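Local coordinates for protein DNA polymerase III, beta subunit (Thermotoga maritima, PDB 1VPK) that probably tethers DNA polymerase and other proteins to DNA for processive synthesis, as a ring-shaped head-to-tail homodimer around the duplex, at residues T59-A71 / S237-D249. Residues are numbered along the deposited sequence; the frame is centred on the assembly and turned at random.
Sequences TDLETGVKATVNA and STNDVETVMRVVD
Val65 and Thr243 sit side by side as a non-hydrogen-bonded pair of two antiparallel strands, 63-68 and 241-246. Thr243 can be followed outward. Thr243 CB lies 4.1 Å from Gly64 O. There the side chain forks. Thr243 OG1 lies beside the backbone N (chi1 -61°) and touches Val65 CG2 at 3.8 Å. CG2, anti to that N, meets Gly64 O and the methyl CG2 of Thr63. With an alanine here both branches go, and Val65 CG2 and Thr63 CG2 would probably each lose a neighbour across the strand pair. Val65 CG1 reaches Val241 CG1 at 3.7 Å, and Thr63 CG2 packs on Met245 CG at the same distance. Helices 19-29 and 207-218 cover this face. In this DNA-encircling family the strand pair joins the N-terminal and central domains into one antiparallel sheet, with strands 53-59 and 233-237 on its outer sides. Gly64 and Val244 exchange two backbone hydrogen bonds, as do Lys66 and Glu242. Arg246 N to Glu62 O and Thr68 N to Asp240 O extend the series at its two ends. Beyond Thr68, in the Asp240 conformer described here, Asn70 ND2 makes a weak and doubtful hydrogen bond to Asp240 OD2 (2.8 Å, 127° at the hydrogen). In that conformer, Lys25 of helix 19-29 makes a salt bridge to the same oxygen. A water donates to Lys66 O at 2.8 Å and also hydrogen-bonds Thr68 OG1.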
loop_
_atom_site.group_PDB
_atom_site.type_symbol
_atom_site.label_atom_id
_atom_site.label_comp_id
_atom_site.label_asym_id
_atom_site.label_seq_id
_atom_site.Cartn_x
_atom_site.Cartn_y
_atom_site.Cartn_z
ATOM N N THR A 59 -1.952 -28.443 -0.363
ATOM C CA THR A 59 -1.902 -28.715 -1.779
ATOM C C THR A 59 -3.091 -28.080 -2.477
ATOM O O THR A 59 -4.168 -27.930 -1.889
ATOM C CB THR A 59 -1.893 -30.225 -2.051
ATOM O OG1 THR A 59 -1.629 -30.458 -3.443
ATOM C CG2 THR A 59 -3.259 -30.900 -1.709
ATOM N N ASP A 60 -2.894 -27.793 -3.744
ATOM C CA ASP A 60 -3.971 -27.528 -4.686
ATOM C C ASP A 60 -4.051 -28.572 -5.779
ATOM O O ASP A 60 -4.643 -28.336 -6.799
ATOM C CB ASP A 60 -3.764 -26.162 -5.320
ATOM C CG ASP A 60 -2.497 -26.068 -6.142
ATOM O OD1 ASP A 60 -1.855 -27.099 -6.439
ATOM O OD2 ASP A 60 -2.134 -24.929 -6.503
ATOM N N LEU A 61 -3.466 -29.732 -5.567
ATOM C CA LEU A 61 -3.432 -30.823 -6.546
ATOM C C LEU A 61 -2.415 -30.662 -7.687
ATOM O O LEU A 61 -2.148 -31.622 -8.433
ATOM C CB LEU A 61 -4.829 -31.141 -7.128
ATOM C CG LEU A 61 -5.991 -31.424 -6.138
ATOM C CD1 LEU A 61 -7.149 -31.937 -6.896
ATOM C CD2 LEU A 61 -5.581 -32.428 -5.090
ATOM N N GLU A 62 -1.837 -29.476 -7.840
ATOM C CA GLU A 62 -0.716 -29.297 -8.783
ATOM C C GLU A 62 0.594 -29.127 -8.004
ATOM O O GLU A 62 1.599 -29.709 -8.402
ATOM C CB GLU A 62 -0.960 -28.093 -9.706
ATOM C CG GLU A 62 0.321 -27.605 -10.430
ATOM C CD GLU A 62 0.062 -26.408 -11.339
ATOM O OE1 GLU A 62 -0.168 -25.288 -10.786
ATOM O OE2 GLU A 62 0.100 -26.626 -12.587
ATOM N N THR A 63 0.573 -28.340 -6.916
ATOM C CA THR A 63 1.702 -28.213 -5.980
ATOM C C THR A 63 1.290 -28.835 -4.614
ATOM O O THR A 63 0.163 -28.624 -4.156
ATOM C CB THR A 63 2.093 -26.704 -5.772
ATOM O OG1 THR A 63 2.295 -26.031 -7.017
ATOM C CG2 THR A 63 3.366 -26.556 -4.858
ATOM N N GLY A 64 2.171 -29.599 -3.992
ATOM C CA GLY A 64 1.973 -30.156 -2.657
ATOM C C GLY A 64 3.191 -29.910 -1.802
ATOM O O GLY A 64 4.359 -29.983 -2.291
ATOM N N VAL A 65 2.963 -29.573 -0.538
ATOM C CA VAL A 65 4.042 -29.301 0.393
ATOM C C VAL A 65 3.796 -30.123 1.624
ATOM O O VAL A 65 2.676 -30.109 2.145
ATOM C CB VAL A 65 4.045 -27.863 0.854
ATOM C CG1 VAL A 65 5.178 -27.645 1.921
ATOM C CG2 VAL A 65 4.241 -26.935 -0.293
ATOM N N LYS A 66 4.821 -30.842 2.074
ATOM C CA LYS A 66 4.777 -31.608 3.319
ATOM C C LYS A 66 5.945 -31.080 4.164
ATOM O O LYS A 66 7.119 -31.290 3.826
ATOM C CB LYS A 66 4.942 -33.099 3.030
ATOM C CG LYS A 66 4.747 -34.002 4.251
ATOM C CD LYS A 66 4.949 -35.486 3.937
ATOM C CE LYS A 66 4.522 -36.323 5.113
ATOM N NZ LYS A 66 4.613 -37.815 4.886
ATOM N N ALA A 67 5.598 -30.344 5.224
ATOM C CA ALA A 67 6.541 -29.735 6.132
ATOM C C ALA A 67 6.582 -30.524 7.439
ATOM O O ALA A 67 5.539 -30.739 8.124
ATOM C CB ALA A 67 6.111 -28.307 6.379
ATOM N N THR A 68 7.779 -30.975 7.800
ATOM C CA THR A 68 7.983 -31.627 9.085
ATOM C C THR A 68 8.234 -30.526 10.145
ATOM O O THR A 68 9.097 -29.663 9.963
ATOM C CB THR A 68 9.093 -32.646 8.971
ATOM O OG1 THR A 68 8.698 -33.620 7.992
ATOM C CG2 THR A 68 9.341 -33.368 10.285
ATOM N N VAL A 69 7.409 -30.527 11.200
ATOM C CA VAL A 69 7.495 -29.524 12.250
ATOM C C VAL A 69 8.398 -30.084 13.360
ATOM O O VAL A 69 8.205 -31.206 13.866
ATOM C CB VAL A 69 6.110 -29.151 12.794
ATOM C CG1 VAL A 69 6.195 -27.939 13.736
ATOM C CG2 VAL A 69 5.178 -28.810 11.650
ATOM N N ASN A 70 9.423 -29.336 13.685
ATOM C CA ASN A 70 10.331 -29.726 14.775
ATOM C C ASN A 70 9.804 -29.207 16.095
ATOM O O ASN A 70 10.001 -28.055 16.424
ATOM C CB ASN A 70 11.704 -29.178 14.498
ATOM C CG ASN A 70 12.275 -29.744 13.246
ATOM O OD1 ASN A 70 12.296 -30.984 13.088
ATOM N ND2 ASN A 70 12.729 -28.865 12.319
ATOM N N ALA A 71 9.084 -30.066 16.808
ATOM C CA ALA A 71 8.474 -29.743 18.116
ATOM C C ALA A 71 9.267 -30.326 19.267
ATOM O O ALA A 71 10.088 -31.207 19.097
ATOM C CB ALA A 71 7.054 -30.245 18.165
ATOM N N SER A 237 13.374 -29.873 -2.334
ATOM C CA SER A 237 13.479 -30.375 -0.963
ATOM C C SER A 237 14.507 -29.574 -0.171
ATOM O O SER A 237 15.618 -29.283 -0.677
ATOM C CB SER A 237 13.990 -31.830 -0.981
ATOM O OG SER A 237 13.040 -32.698 -1.573
ATOM N N THR A 238 14.142 -29.252 1.068
ATOM C CA THR A 238 15.088 -28.868 2.102
ATOM C C THR A 238 15.100 -30.003 3.143
ATOM O O THR A 238 14.493 -31.054 2.942
ATOM C CB THR A 238 14.709 -27.528 2.778
ATOM O OG1 THR A 238 13.562 -27.707 3.625
ATOM C CG2 THR A 238 14.394 -26.458 1.728
ATOM N N ASN A 239 15.849 -29.788 4.223
ATOM C CA ASN A 239 15.911 -30.655 5.396
ATOM C C ASN A 239 14.521 -31.128 5.872
ATOM O O ASN A 239 14.294 -32.334 6.040
ATOM C CB ASN A 239 16.570 -29.807 6.506
ATOM C CG ASN A 239 17.059 -30.605 7.668
ATOM O OD1 ASN A 239 17.740 -31.628 7.506
ATOM N ND2 ASN A 239 16.778 -30.105 8.878
ATOM N N ASP A 240 13.600 -30.168 6.004
ATOM C CA ASP A 240 12.330 -30.312 6.751
ATOM C C ASP A 240 11.083 -30.194 5.869
ATOM O O ASP A 240 9.977 -30.419 6.362
ATOM C CB ASP A 240 12.188 -29.152 7.741
ATOM C CG ASP A 240 13.027 -29.267 8.936
ATOM O OD1 ASP A 240 13.608 -30.344 9.217
ATOM O OD2 ASP A 240 13.111 -28.227 9.627
ATOM N N VAL A 241 11.262 -29.810 4.604
ATOM C CA VAL A 241 10.181 -29.422 3.710
ATOM C C VAL A 241 10.327 -30.084 2.348
ATOM O O VAL A 241 11.312 -29.878 1.629
ATOM C CB VAL A 241 10.048 -27.860 3.569
ATOM C CG1 VAL A 241 8.771 -27.485 2.796
ATOM C CG2 VAL A 241 9.978 -27.220 4.925
ATOM N N GLU A 242 9.329 -30.901 1.997
ATOM C CA GLU A 242 9.225 -31.472 0.649
ATOM C C GLU A 242 8.152 -30.756 -0.125
ATOM O O GLU A 242 6.972 -30.731 0.275
ATOM C CB GLU A 242 8.881 -32.945 0.702
ATOM C CG GLU A 242 10.003 -33.800 1.260
ATOM C CD GLU A 242 11.147 -34.037 0.256
ATOM O OE1 GLU A 242 10.903 -34.081 -0.988
ATOM O OE2 GLU A 242 12.293 -34.202 0.736
ATOM N N THR A 243 8.560 -30.173 -1.251
ATOM C CA THR A 243 7.634 -29.555 -2.172
ATOM C C THR A 243 7.681 -30.328 -3.480
ATOM O O THR A 243 8.753 -30.546 -4.004
ATOM C CB THR A 243 8.000 -28.071 -2.393
ATOM O OG1 THR A 243 7.914 -27.375 -1.137
ATOM C CG2 THR A 243 7.074 -27.408 -3.377
ATOM N N VAL A 244 6.511 -30.701 -4.008
ATOM C CA VAL A 244 6.414 -31.460 -5.238
ATOM C C VAL A 244 5.426 -30.767 -6.134
ATOM O O VAL A 244 4.358 -30.317 -5.694
ATOM C CB VAL A 244 6.054 -32.962 -5.033
ATOM C CG1 VAL A 244 4.611 -33.129 -4.476
ATOM C CG2 VAL A 244 6.192 -33.719 -6.331
ATOM N N MET A 245 5.805 -30.618 -7.389
ATOM C CA MET A 245 4.991 -29.868 -8.342
ATOM C C MET A 245 4.831 -30.662 -9.603
ATOM O O MET A 245 5.829 -31.138 -10.148
ATOM C CB MET A 245 5.685 -28.564 -8.672
ATOM C CG MET A 245 5.749 -27.626 -7.545
ATOM S SD MET A 245 7.156 -26.511 -7.535
ATOM C CE MET A 245 8.550 -27.662 -7.356
ATOM N N ARG A 246 3.602 -30.799 -10.101
ATOM C CA ARG A 246 3.403 -31.415 -11.426
ATOM C C ARG A 246 3.794 -30.441 -12.492
ATOM O O ARG A 246 3.407 -29.285 -12.474
ATOM C CB ARG A 246 1.966 -31.868 -11.679
ATOM C CG ARG A 246 1.504 -33.003 -10.703
ATOM C CD ARG A 246 -0.012 -33.274 -10.794
ATOM N NE ARG A 246 -0.471 -33.542 -12.171
ATOM C CZ ARG A 246 -0.440 -34.740 -12.765
ATOM N NH1 ARG A 246 0.047 -35.805 -12.128
ATOM N NH2 ARG A 246 -0.896 -34.880 -14.005
ATOM N N VAL A 247 4.536 -30.954 -13.461
ATOM C CA VAL A 247 5.092 -30.178 -14.556
ATOM C C VAL A 247 3.979 -29.681 -15.492
ATOM O O VAL A 247 2.968 -30.332 -15.593
ATOM C CB VAL A 247 6.145 -31.124 -15.213
ATOM C CG1 VAL A 247 6.020 -31.263 -16.684
ATOM C CG2 VAL A 247 7.489 -30.782 -14.661
ATOM N N VAL A 248 4.102 -28.524 -16.123
ATOM C CA VAL A 248 3.009 -28.119 -17.001
ATOM C C VAL A 248 2.970 -28.959 -18.307
ATOM O O VAL A 248 3.976 -29.132 -18.977
ATOM C CB VAL A 248 3.033 -26.637 -17.307
ATOM C CG1 VAL A 248 1.857 -26.265 -18.191
ATOM C CG2 VAL A 248 2.994 -25.836 -15.995
ATOM N N ASP A 249 1.799 -29.458 -18.656
ATOM C CA ASP A 249 1.633 -30.208 -19.893
ATOM C C ASP A 249 1.445 -29.275 -21.095
ATOM O O ASP A 249 0.388 -29.246 -21.726
ATOM C CB ASP A 249 0.454 -31.127 -19.763
ATOM C CG ASP A 249 0.303 -32.024 -20.941
ATOM O OD1 ASP A 249 1.199 -32.039 -21.811
ATOM O OD2 ASP A 249 -0.716 -32.708 -20.998
HETATM O O HOH W 1 0.603 -28.972 -14.054
HETATM O O HOH W 2 8.623 -33.295 5.116
#